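Local coordinates for protein beta-hydroxyacid dehydrogenase, 3-hydroxyisobutyrate dehydrogenase (Saccharomonospora xinjiangensis XJ-54, PDB 6GRL) that probably binds NADP and acts as an S-selective imine reductase, an oxidoreductase of the HIBADH-related family associated with reductive amination, at residues Val23-Leu28 and His44-Trp49; Arg78-Cys83 and Ala102-Val107; Gln116-Glu121 and Gly176-Leu181; Tyr131-Ile136 and Gly180-Glu185. One frame throughout, in Å; residues are numbered along the deposited sequence.

Contact 1: residues Val23-Leu28 and His44-Trp49; sequences VTVLGL and HRTTVW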
loop_
_atom_site.group_PDB
_atom_site.type_symbol
_atom_site.label_atom_id
_atom_site.label_comp_id
_atom_site.label_asym_id
_atom_site.label_seq_id
_atom_site.Cartn_x
_atom_site.Cartn_y
_atom_site.Cartn_z
ATOM N N VAL A 23 13.990 16.219 13.510
ATOM C CA VAL A 23 13.649 14.943 12.886
ATOM C C VAL A 23 14.934 14.232 12.490
ATOM O O VAL A 23 15.880 14.863 12.003
ATOM C CB VAL A 23 12.735 15.143 11.654
ATOM C CG1 VAL A 23 12.462 13.817 10.961
ATOM C CG2 VAL A 23 11.429 15.815 12.053
ATOM N N THR A 24 14.972 12.919 12.698
ATOM C CA THR A 24 16.059 12.072 12.229
ATOM C C THR A 24 15.525 11.163 11.131
ATOM O O THR A 24 14.452 10.570 11.286
ATOM C CB THR A 24 16.645 11.239 13.369
ATOM O OG1 THR A 24 17.371 12.092 14.261
ATOM C CG2 THR A 24 17.582 10.162 12.825
ATOM N N VAL A 25 16.258 11.069 10.024
ATOM C CA VAL A 25 15.911 10.178 8.920
ATOM C C VAL A 25 17.024 9.149 8.779
ATOM O O VAL A 25 18.183 9.511 8.541
ATOM C CB VAL A 25 15.704 10.939 7.602
ATOM C CG1 VAL A 25 15.384 9.965 6.476
ATOM C CG2 VAL A 25 14.594 11.964 7.752
ATOM N N LEU A 26 16.673 7.873 8.926
ATOM C CA LEU A 26 17.604 6.768 8.721
ATOM C C LEU A 26 17.334 6.161 7.350
ATOM O O LEU A 26 16.273 5.572 7.122
ATOM C CB LEU A 26 17.453 5.713 9.814
ATOM C CG LEU A 26 17.654 6.165 11.258
ATOM C CD1 LEU A 26 17.444 4.997 12.205
ATOM C CD2 LEU A 26 19.041 6.763 11.436
ATOM N N GLY A 27 18.298 6.299 6.445
ATOM C CA GLY A 27 18.160 5.769 5.104
ATOM C C GLY A 27 18.030 6.860 4.065
ATOM O O GLY A 27 17.078 7.645 4.096
ATOM N N LEU A 28 18.981 6.922 3.137
ATOM C CA LEU A 28 19.012 7.970 2.127
ATOM C C LEU A 28 19.028 7.385 0.722
ATOM O O LEU A 28 19.762 7.845 -0.157
ATOM C CB LEU A 28 20.202 8.898 2.344
ATOM C CG LEU A 28 20.092 9.777 3.591
ATOM C CD1 LEU A 28 21.298 10.685 3.701
ATOM C CD2 LEU A 28 18.800 10.591 3.583
ATOM N N HIS A 44 12.570 21.841 9.628
ATOM C CA HIS A 44 12.965 20.917 10.680
ATOM C C HIS A 44 14.481 20.804 10.760
ATOM O O HIS A 44 15.166 20.701 9.738
ATOM C CB HIS A 44 12.380 19.527 10.428
ATOM C CG HIS A 44 10.886 19.485 10.405
ATOM N ND1 HIS A 44 10.130 19.287 11.540
ATOM C CD2 HIS A 44 10.008 19.597 9.382
ATOM C CE1 HIS A 44 8.849 19.288 11.218
ATOM N NE2 HIS A 44 8.747 19.475 9.914
ATOM N N ARG A 45 15.007 20.836 11.981
ATOM C CA ARG A 45 16.405 20.481 12.213
ATOM C C ARG A 45 16.550 18.995 11.922
ATOM O O ARG A 45 16.238 18.149 12.762
ATOM C CB ARG A 45 16.822 20.814 13.641
ATOM C CG ARG A 45 18.251 20.411 13.973
ATOM C CD ARG A 45 18.665 20.909 15.349
ATOM N NE ARG A 45 18.023 20.153 16.423
ATOM C CZ ARG A 45 18.463 18.988 16.887
ATOM N NH1 ARG A 45 19.551 18.433 16.371
ATOM N NH2 ARG A 45 17.812 18.375 17.867
ATOM N N THR A 46 17.009 18.672 10.718
ATOM C CA THR A 46 17.000 17.307 10.211
ATOM C C THR A 46 18.387 16.687 10.291
ATOM O O THR A 46 19.362 17.260 9.792
ATOM C CB THR A 46 16.490 17.285 8.770
ATOM O OG1 THR A 46 15.227 17.960 8.707
ATOM C CG2 THR A 46 16.322 15.857 8.275
ATOM N N THR A 47 18.467 15.518 10.919
ATOM C CA THR A 47 19.693 14.740 11.010
ATOM C C THR A 47 19.528 13.471 10.189
ATOM O O THR A 47 18.536 12.752 10.346
ATOM C CB THR A 47 20.024 14.400 12.464
ATOM O OG1 THR A 47 20.137 15.612 13.220
ATOM C CG2 THR A 47 21.333 13.624 12.548
ATOM N N VAL A 48 20.489 13.200 9.311
ATOM C CA VAL A 48 20.377 12.089 8.376
ATOM C C VAL A 48 21.523 11.112 8.596
ATOM O O VAL A 48 22.606 11.478 9.064
ATOM C CB VAL A 48 20.350 12.571 6.908
ATOM C CG1 VAL A 48 19.149 13.474 6.663
ATOM C CG2 VAL A 48 21.648 13.287 6.549
ATOM N N TRP A 49 21.263 9.852 8.254
ATOM C CA TRP A 49 22.261 8.796 8.270
ATOM C C TRP A 49 21.985 7.845 7.115
ATOM O O TRP A 49 20.831 7.604 6.752
ATOM C CB TRP A 49 22.259 8.019 9.597
ATOM C CG TRP A 49 23.192 6.843 9.591
ATOM C CD1 TRP A 49 24.498 6.832 9.987
ATOM C CD2 TRP A 49 22.895 5.510 9.151
ATOM N NE1 TRP A 49 25.031 5.576 9.825
ATOM C CE2 TRP A 49 24.068 4.747 9.315
ATOM C CE3 TRP A 49 21.752 4.889 8.638
ATOM C CZ2 TRP A 49 24.132 3.394 8.984
ATOM C CZ3 TRP A 49 21.819 3.545 8.309
ATOM C CH2 TRP A 49 22.999 2.814 8.484
#

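Contact 2: residues Arg78-Cys83 and Ala102-Val107; sequences RFVVVC and AGKVLV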
loop_
_atom_site.group_PDB
_atom_site.type_symbol
_atom_site.label_atom_id
_atom_site.label_comp_id
_atom_site.label_asym_id
_atom_site.label_seq_id
_atom_site.Cartn_x
_atom_site.Cartn_y
_atom_site.Cartn_z
ATOM N N ARG A 78 13.801 13.460 18.883
ATOM C CA ARG A 78 12.795 12.570 19.448
ATOM C C ARG A 78 12.025 11.836 18.357
ATOM O O ARG A 78 11.554 10.716 18.577
ATOM C CB ARG A 78 11.826 13.368 20.328
ATOM C CG ARG A 78 10.609 12.586 20.804
ATOM C CD ARG A 78 9.688 13.442 21.653
ATOM N NE ARG A 78 8.617 12.652 22.254
ATOM C CZ ARG A 78 7.358 12.646 21.828
ATOM N NH1 ARG A 78 6.999 13.394 20.793
ATOM N NH2 ARG A 78 6.456 11.893 22.441
ATOM N N PHE A 79 11.911 12.443 17.178
ATOM C CA PHE A 79 11.136 11.913 16.062
ATOM C C PHE A 79 12.097 11.249 15.080
ATOM O O PHE A 79 12.931 11.925 14.469
ATOM C CB PHE A 79 10.352 13.045 15.400
ATOM C CG PHE A 79 9.257 12.590 14.484
ATOM C CD1 PHE A 79 8.064 12.103 14.994
ATOM C CD2 PHE A 79 9.406 12.679 13.111
ATOM C CE1 PHE A 79 7.049 11.697 14.149
ATOM C CE2 PHE A 79 8.394 12.275 12.260
ATOM C CZ PHE A 79 7.214 11.782 12.781
ATOM N N VAL A 80 11.984 9.931 14.926
ATOM C CA VAL A 80 12.899 9.148 14.098
ATOM C C VAL A 80 12.098 8.484 12.987
ATOM O O VAL A 80 11.183 7.699 13.260
ATOM C CB VAL A 80 13.659 8.095 14.918
ATOM C CG1 VAL A 80 14.585 7.284 14.019
ATOM C CG2 VAL A 80 14.442 8.753 16.041
ATOM N N VAL A 81 12.455 8.783 11.740
ATOM C CA VAL A 81 11.800 8.224 10.562
ATOM C C VAL A 81 12.754 7.231 9.912
ATOM O O VAL A 81 13.912 7.565 9.634
ATOM C CB VAL A 81 11.391 9.326 9.571
ATOM C CG1 VAL A 81 10.698 8.721 8.360
ATOM C CG2 VAL A 81 10.498 10.346 10.255
ATOM N N VAL A 82 12.268 6.015 9.669
ATOM C CA VAL A 82 13.068 4.933 9.103
ATOM C C VAL A 82 12.583 4.671 7.684
ATOM O O VAL A 82 11.426 4.282 7.477
ATOM C CB VAL A 82 12.979 3.658 9.956
ATOM C CG1 VAL A 82 13.952 2.601 9.444
ATOM C CG2 VAL A 82 13.243 3.978 11.418
ATOM N N CYS A 83 13.467 4.881 6.701
ATOM C CA CYS A 83 13.150 4.645 5.291
ATOM C C CYS A 83 14.344 3.924 4.658
ATOM O O CYS A 83 15.219 4.540 4.044
ATOM C CB CYS A 83 12.827 5.950 4.569
ATOM S SG CYS A 83 12.011 5.720 2.979
ATOM N N ALA A 102 13.900 5.605 24.733
ATOM C CA ALA A 102 12.760 5.900 25.589
ATOM C C ALA A 102 12.244 7.309 25.331
ATOM O O ALA A 102 13.021 8.265 25.248
ATOM C CB ALA A 102 13.149 5.741 27.059
ATOM N N GLY A 103 10.925 7.433 25.202
ATOM C CA GLY A 103 10.305 8.710 24.934
ATOM C C GLY A 103 10.349 9.155 23.490
ATOM O O GLY A 103 9.819 10.228 23.176
ATOM N N LYS A 104 10.956 8.374 22.605
ATOM C CA LYS A 104 11.022 8.725 21.197
ATOM C C LYS A 104 9.807 8.180 20.450
ATOM O O LYS A 104 9.035 7.364 20.960
ATOM C CB LYS A 104 12.314 8.196 20.570
ATOM C CG LYS A 104 13.582 8.828 21.127
ATOM C CD LYS A 104 14.805 8.393 20.334
ATOM C CE LYS A 104 16.100 8.819 21.010
ATOM N NZ LYS A 104 16.321 10.293 20.956
ATOM N N VAL A 105 9.639 8.658 19.221
ATOM C CA VAL A 105 8.594 8.197 18.316
ATOM C C VAL A 105 9.287 7.671 17.070
ATOM O O VAL A 105 10.011 8.416 16.399
ATOM C CB VAL A 105 7.603 9.316 17.968
ATOM C CG1 VAL A 105 6.611 8.840 16.916
ATOM C CG2 VAL A 105 6.882 9.803 19.219
ATOM N N LEU A 106 9.084 6.391 16.772
ATOM C CA LEU A 106 9.689 5.752 15.611
ATOM C C LEU A 106 8.627 5.594 14.531
ATOM O O LEU A 106 7.604 4.939 14.756
ATOM C CB LEU A 106 10.286 4.393 15.977
ATOM C CG LEU A 106 11.201 4.325 17.202
ATOM C CD1 LEU A 106 11.785 2.925 17.345
ATOM C CD2 LEU A 106 12.305 5.368 17.126
ATOM N N VAL A 107 8.867 6.195 13.372
ATOM C CA VAL A 107 7.957 6.119 12.236
ATOM C C VAL A 107 8.662 5.329 11.143
ATOM O O VAL A 107 9.601 5.825 10.510
ATOM C CB VAL A 107 7.541 7.510 11.741
ATOM C CG1 VAL A 107 6.595 7.388 10.553
ATOM C CG2 VAL A 107 6.886 8.293 12.863
#

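Contact 3: residues Gln116-Glu121 and Gly176-Leu181; sequences QARSNE and GEDAGL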
loop_
_atom_site.group_PDB
_atom_site.type_symbol
_atom_site.label_atom_id
_atom_site.label_comp_id
_atom_site.label_asym_id
_atom_site.label_seq_id
_atom_site.Cartn_x
_atom_site.Cartn_y
_atom_site.Cartn_z
ATOM N N GLN A 116 5.864 -8.196 10.386
ATOM C CA GLN A 116 7.079 -7.451 10.702
ATOM C C GLN A 116 6.754 -6.118 11.363
ATOM O O GLN A 116 7.439 -5.703 12.305
ATOM C CB GLN A 116 7.910 -7.244 9.434
ATOM C CG GLN A 116 8.685 -8.483 9.008
ATOM C CD GLN A 116 9.041 -8.486 7.533
ATOM O OE1 GLN A 116 8.524 -7.688 6.751
ATOM N NE2 GLN A 116 9.933 -9.390 7.146
ATOM N N ALA A 117 5.705 -5.438 10.892
ATOM C CA ALA A 117 5.301 -4.181 11.517
ATOM C C ALA A 117 4.867 -4.400 12.961
ATOM O O ALA A 117 5.189 -3.595 13.843
ATOM C CB ALA A 117 4.178 -3.528 10.711
ATOM N N ARG A 118 4.140 -5.491 13.220
ATOM C CA ARG A 118 3.728 -5.800 14.585
ATOM C C ARG A 118 4.931 -6.139 15.456
ATOM O O ARG A 118 4.978 -5.764 16.634
ATOM C CB ARG A 118 2.715 -6.947 14.575
ATOM C CG ARG A 118 1.447 -6.620 13.796
ATOM C CD ARG A 118 0.452 -7.771 13.783
ATOM N NE ARG A 118 -0.726 -7.436 12.988
ATOM C CZ ARG A 118 -1.112 -8.087 11.894
ATOM N NH1 ARG A 118 -0.421 -9.131 11.455
ATOM N NH2 ARG A 118 -2.198 -7.696 11.243
ATOM N N SER A 119 5.918 -6.838 14.891
ATOM C CA SER A 119 7.136 -7.127 15.640
ATOM C C SER A 119 7.915 -5.852 15.935
ATOM O O SER A 119 8.461 -5.691 17.034
ATOM C CB SER A 119 8.005 -8.122 14.872
ATOM O OG SER A 119 9.277 -8.262 15.481
ATOM N N ASN A 120 7.973 -4.932 14.967
ATOM C CA ASN A 120 8.662 -3.663 15.184
ATOM C C ASN A 120 8.022 -2.875 16.319
ATOM O O ASN A 120 8.721 -2.241 17.118
ATOM C CB ASN A 120 8.659 -2.829 13.901
ATOM C CG ASN A 120 9.473 -3.455 12.789
ATOM O OD1 ASN A 120 10.337 -4.295 13.030
ATOM N ND2 ASN A 120 9.209 -3.035 11.557
ATOM N N GLU A 121 6.687 -2.895 16.398
ATOM C CA GLU A 121 5.996 -2.187 17.471
ATOM C C GLU A 121 6.378 -2.742 18.835
ATOM O O GLU A 121 6.613 -1.980 19.780
ATOM C CB GLU A 121 4.485 -2.276 17.270
ATOM C CG GLU A 121 3.709 -1.234 18.057
ATOM C CD GLU A 121 2.231 -1.553 18.155
ATOM O OE1 GLU A 121 1.874 -2.751 18.211
ATOM O OE2 GLU A 121 1.424 -0.602 18.161
ATOM N N GLY A 176 -5.803 2.182 11.898
ATOM C CA GLY A 176 -6.211 1.534 13.129
ATOM C C GLY A 176 -5.034 1.289 14.050
ATOM O O GLY A 176 -3.885 1.590 13.732
ATOM N N GLU A 177 -5.357 0.713 15.212
ATOM C CA GLU A 177 -4.358 0.492 16.254
ATOM C C GLU A 177 -3.418 -0.655 15.910
ATOM O O GLU A 177 -2.237 -0.613 16.274
ATOM C CB GLU A 177 -5.048 0.220 17.590
ATOM C CG GLU A 177 -5.972 1.330 18.056
ATOM C CD GLU A 177 -5.263 2.351 18.921
ATOM O OE1 GLU A 177 -4.077 2.132 19.248
ATOM O OE2 GLU A 177 -5.891 3.369 19.280
ATOM N N ASP A 178 -3.922 -1.686 15.237
ATOM C CA ASP A 178 -3.085 -2.800 14.808
ATOM C C ASP A 178 -1.948 -2.283 13.938
ATOM O O ASP A 178 -2.182 -1.757 12.845
ATOM C CB ASP A 178 -3.937 -3.821 14.051
ATOM C CG ASP A 178 -3.149 -5.042 13.594
ATOM O OD1 ASP A 178 -1.935 -5.140 13.870
ATOM O OD2 ASP A 178 -3.760 -5.917 12.944
ATOM N N ALA A 179 -0.716 -2.435 14.427
ATOM C CA ALA A 179 0.439 -1.864 13.745
ATOM C C ALA A 179 0.624 -2.412 12.337
ATOM O O ALA A 179 1.259 -1.750 11.510
ATOM C CB ALA A 179 1.708 -2.107 14.564
ATOM N N GLY A 180 0.085 -3.590 12.042
ATOM C CA GLY A 180 0.226 -4.174 10.725
ATOM C C GLY A 180 -0.799 -3.755 9.696
ATOM O O GLY A 180 -0.728 -4.219 8.554
ATOM N N LEU A 181 -1.742 -2.876 10.049
ATOM C CA LEU A 181 -2.844 -2.571 9.139
ATOM C C LEU A 181 -2.386 -1.790 7.913
ATOM O O LEU A 181 -2.945 -1.976 6.825
ATOM C CB LEU A 181 -3.938 -1.799 9.876
ATOM C CG LEU A 181 -4.824 -2.643 10.791
ATOM C CD1 LEU A 181 -5.797 -1.767 11.564
ATOM C CD2 LEU A 181 -5.563 -3.706 9.995
HETATM O O HOH W 1 -0.305 -3.760 17.088
#

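Contact 4: residues Tyr131-Ile136 and Gly180-Glu185; sequences YLDGKI and GLAAVE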
loop_
_atom_site.group_PDB
_atom_site.type_symbol
_atom_site.label_atom_id
_atom_site.label_comp_id
_atom_site.label_asym_id
_atom_site.label_seq_id
_atom_site.Cartn_x
_atom_site.Cartn_y
_atom_site.Cartn_z
ATOM N N TYR A 131 5.480 3.769 18.285
ATOM C CA TYR A 131 5.757 3.237 16.958
ATOM C C TYR A 131 4.582 3.484 16.027
ATOM O O TYR A 131 3.432 3.208 16.381
ATOM C CB TYR A 131 6.066 1.737 17.019
ATOM C CG TYR A 131 6.371 1.124 15.672
ATOM C CD1 TYR A 131 7.630 1.254 15.096
ATOM C CD2 TYR A 131 5.399 0.417 14.973
ATOM C CE1 TYR A 131 7.912 0.698 13.864
ATOM C CE2 TYR A 131 5.673 -0.144 13.740
ATOM C CZ TYR A 131 6.930 0.003 13.191
ATOM O OH TYR A 131 7.207 -0.556 11.966
ATOM N N LEU A 132 4.882 4.001 14.839
ATOM C CA LEU A 132 3.912 4.111 13.761
ATOM C C LEU A 132 4.493 3.439 12.529
ATOM O O LEU A 132 5.662 3.657 12.191
ATOM C CB LEU A 132 3.567 5.573 13.453
ATOM C CG LEU A 132 2.729 6.329 14.481
ATOM C CD1 LEU A 132 2.701 7.813 14.147
ATOM C CD2 LEU A 132 1.317 5.766 14.543
ATOM N N ASP A 133 3.688 2.614 11.871
ATOM C CA ASP A 133 4.081 1.992 10.616
ATOM C C ASP A 133 3.398 2.722 9.470
ATOM O O ASP A 133 2.182 2.942 9.505
ATOM C CB ASP A 133 3.720 0.508 10.591
ATOM C CG ASP A 133 4.527 -0.261 9.569
ATOM O OD1 ASP A 133 3.986 -0.575 8.487
ATOM O OD2 ASP A 133 5.713 -0.538 9.844
ATOM N N GLY A 134 4.181 3.101 8.469
ATOM C CA GLY A 134 3.655 3.816 7.326
ATOM C C GLY A 134 4.042 3.148 6.022
ATOM O O GLY A 134 5.092 2.520 5.908
ATOM N N LYS A 135 3.163 3.297 5.034
ATOM C CA LYS A 135 3.398 2.787 3.689
ATOM C C LYS A 135 3.092 3.888 2.686
ATOM O O LYS A 135 2.058 4.557 2.790
ATOM C CB LYS A 135 2.548 1.542 3.410
ATOM C CG LYS A 135 2.889 0.359 4.309
ATOM C CD LYS A 135 4.265 -0.208 3.982
ATOM C CE LYS A 135 4.728 -1.206 5.034
ATOM N NZ LYS A 135 5.361 -0.540 6.211
ATOM N N ILE A 136 3.987 4.068 1.716
ATOM C CA ILE A 136 3.948 5.203 0.799
ATOM C C ILE A 136 3.426 4.747 -0.556
ATOM O O ILE A 136 3.883 3.734 -1.101
ATOM C CB ILE A 136 5.337 5.847 0.657
ATOM C CG1 ILE A 136 5.838 6.342 2.016
ATOM C CG2 ILE A 136 5.299 6.987 -0.354
ATOM C CD1 ILE A 136 7.302 6.727 2.020
ATOM N N GLY A 180 0.085 -3.590 12.042
ATOM C CA GLY A 180 0.226 -4.174 10.725
ATOM C C GLY A 180 -0.799 -3.755 9.696
ATOM O O GLY A 180 -0.728 -4.219 8.554
ATOM N N LEU A 181 -1.742 -2.876 10.049
ATOM C CA LEU A 181 -2.844 -2.571 9.139
ATOM C C LEU A 181 -2.386 -1.790 7.913
ATOM O O LEU A 181 -2.945 -1.976 6.825
ATOM C CB LEU A 181 -3.938 -1.799 9.876
ATOM C CG LEU A 181 -4.824 -2.643 10.791
ATOM C CD1 LEU A 181 -5.797 -1.767 11.564
ATOM C CD2 LEU A 181 -5.563 -3.706 9.995
ATOM N N ALA A 182 -1.394 -0.908 8.060
ATOM C CA ALA A 182 -0.887 -0.184 6.899
ATOM C C ALA A 182 -0.232 -1.137 5.909
ATOM O O ALA A 182 -0.371 -0.974 4.690
ATOM C CB ALA A 182 0.099 0.901 7.337
ATOM N N ALA A 183 0.477 -2.148 6.418
ATOM C CA ALA A 183 1.066 -3.158 5.546
ATOM C C ALA A 183 -0.010 -4.010 4.886
ATOM O O ALA A 183 0.133 -4.405 3.722
ATOM C CB ALA A 183 2.035 -4.033 6.340
ATOM N N VAL A 184 -1.089 -4.312 5.614
ATOM C CA VAL A 184 -2.215 -5.031 5.021
ATOM C C VAL A 184 -2.812 -4.220 3.879
ATOM O O VAL A 184 -3.063 -4.742 2.786
ATOM C CB VAL A 184 -3.276 -5.351 6.089
ATOM C CG1 VAL A 184 -4.528 -5.925 5.435
ATOM C CG2 VAL A 184 -2.725 -6.317 7.112
ATOM N N GLU A 185 -3.048 -2.928 4.121
ATOM C CA GLU A 185 -3.619 -2.063 3.095
ATOM C C GLU A 185 -2.739 -2.029 1.852
ATOM O O GLU A 185 -3.232 -2.151 0.724
ATOM C CB GLU A 185 -3.812 -0.653 3.658
ATOM C CG GLU A 185 -4.508 0.315 2.716
ATOM C CD GLU A 185 -6.013 0.145 2.712
ATOM O OE1 GLU A 185 -6.552 -0.426 3.683
ATOM O OE2 GLU A 185 -6.658 0.596 1.741
HETATM O O HOH W 2 1.776 -1.868 8.844
#

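Contact 1: residues Val23-Leu28 and His44-Trp49
With CG beside its backbone N (chi1 -69°), Leu-28 lays CD1 3.8 Å from CB of Val-48, and the two side chains meet at about a right angle. The contact belongs to the first beta-alpha-beta unit of a Rossmann-type domain, in which strand 23-26 pairs in parallel with strand 46-49 and helix 30-41 makes the crossover. The strand axes diverge by only 16°. Thr-47 is gripped through both backbone groups: its N donates to Val-23 O at 2.9 Å, and its O accepts from Val-25 N. Thr-24 and Thr-47 lie side by side on the sheet face they share with Leu-26 and Trp-49, while Thr-24 OG1 finds its polar partners in Ser-77 and Ala-73. On that face Leu-26 CD2 comes 3.9 Å from CB of Trp-49. Val-23 and Val-48 point to the other face, where helix 30-41 packs through Phe-39 and Ala-36. In one of its two conformers Val-23 turns CG2 to the imidazole of His-44, which is fixed by bonds to Asp-21 O and Glu-168. The pairing runs on into the glycine-rich turn, consistent with a GxGxxG dinucleotide-binding motif: Gly-27 N donates to Trp-49 O over 2.9 Å at 167°.

Contact 2: residues Arg78-Cys83 and Ala102-Val107
Phe-79 leans its ring across to the neighbouring strand, its CZ 3.5 Å from CG2 of Val-107 and its CE1 4.0 Å from CG1 of Val-105. The two strands, 79-82 and 105-108, form a parallel pair of the Rossmann-type sheet, joined by a beta-alpha-beta crossover through helix 87-95; their local axes are 4.7 Å apart at closest approach. The phenylalanine has CG anti to the backbone N (chi1 -165°), which brings the ring alongside the two valines on its own sheet face, obliquely to both; Ile-165 and Leu-166 of helix 156-166 pack against it there. Val-80 and Leu-106 occupy the opposite face and run side by side, with Leu-106 CD2 3.8 Å from CB of Val-80. Arg-78, just ahead of the strand, keeps its chain extended from CG to NE and lies along the incoming segment 102-107. Its guanidinium carries CG2 of Val-105 over one face, towards the rim. Lys-104 bends at chi4 and sends NZ to the carbonyls of Val-74 and Ser-77. Four backbone bonds knit the strands, the straightest being Val-107 N to Val-80 O, 2.8 Å at 175°. The arginine bond is more bent: NE donates to Gly-103 O over 2.9 Å at 132°, and that oxygen is tilted out of the guanidinium plane.

Contact 3: residues Gln116-Glu121 and Gly176-Leu181
This is a partly buried polar contact between helix 114-126 of the nucleotide-binding domain and the connection from strand 171-174 to helix 181-209. Its chief bond is a two-pronged salt bridge. Arg-118, its chain extended from CG to NE, approaches Asp-178 side-on: NE donates to OD1 at 2.7 Å and 168°, and NH2 donates to OD2 at 2.9 Å. The NE bond uses the syn lone pair of OD1, and the two flat groups are nearly coplanar, 26° apart. OD1 has a second donor, Gly-180 N, which comes from above the carboxylate plane at 3.1 Å; the two bonds together restrict rotation of the carboxylate. Less polar packing lies beside the bridge. Ala-117 CB sits 3.5 Å from Ala-179 O, and Ala-179 CB rests 3.7 Å from CD of Glu-121. A water bridges the same pair of residues, donating to Glu-121 OE1 at 2.7 Å and accepting from Ala-179 N. Ala-179 O also receives a bond from Ser-153 OG, which ties the turn to strand 149-154. Asp-178 begins a type I beta turn that closes with Leu-181 N bonded to Asp-178 O, and its bond to Gly-180 N makes it an aspartate cap ahead of helix 181-209.

Contact 4: residues Tyr131-Ile136 and Gly180-Glu185
Lys-135 lays its CG 3.5 Å from the carbonyl O of Ala-182 and its CE 4.1 Å from CB of Ala-183, so its aliphatic chain lies against these two alanines in the first turn of helix 181-209. The chain bends at chi2 (-69°) and again at chi4, folding NZ back along strand 130-137. There NZ donates to Asp-133 OD1 at 2.7 Å in a salt bridge, and also to the carbonyls of Gly-134 and Thr-110. Asp-133 is held at both oxygens. OD2 accepts from Tyr-131 OH over 2.6 Å on its anti lone pair, while OD1 takes, besides the lysine, a water at 2.6 Å. That water in turn accepts from Ala-183 N at 2.8 Å, linking the aspartate to an amide at the start of the helix, a position whose dipole would probably suit a negative partner. No direct hydrogen bond joins strand and helix. Ala-182 instead packs its CB 3.6 Å from Asp-133 O, a small side chain, consistent with the 7.4 Å closest approach of the axes, which are inclined by 16°. All four touching residues are buried. The contact is a helix packed nearly parallel on a strand, at the junction where the Rossmann-type domain leads into the long helix 181-209 of the C-terminal region.

How the contacts relate
From the N terminus, contact 1 closes the first beta-alpha-beta loop through helix 30-41, and contact 2 closes a second through helix 87-95. They follow in series, yet meet in one sheet, where strand 23-26 lies beside strand 79-82 and Thr-24 O is 2.7 Å from Val-81 N. Strand 105-108 then pairs with strand 130-137, carrying the sheet from contact 2 to contact 4. Contacts 3 and 4 span longer loops: 131-136 falls between the segments of contact 3, and both end on shared residues Gly-180 and Leu-181. Their centres are about 7 Å apart. Together they tie helix 114-126 and strand 130-137 to the start of helix 181-209.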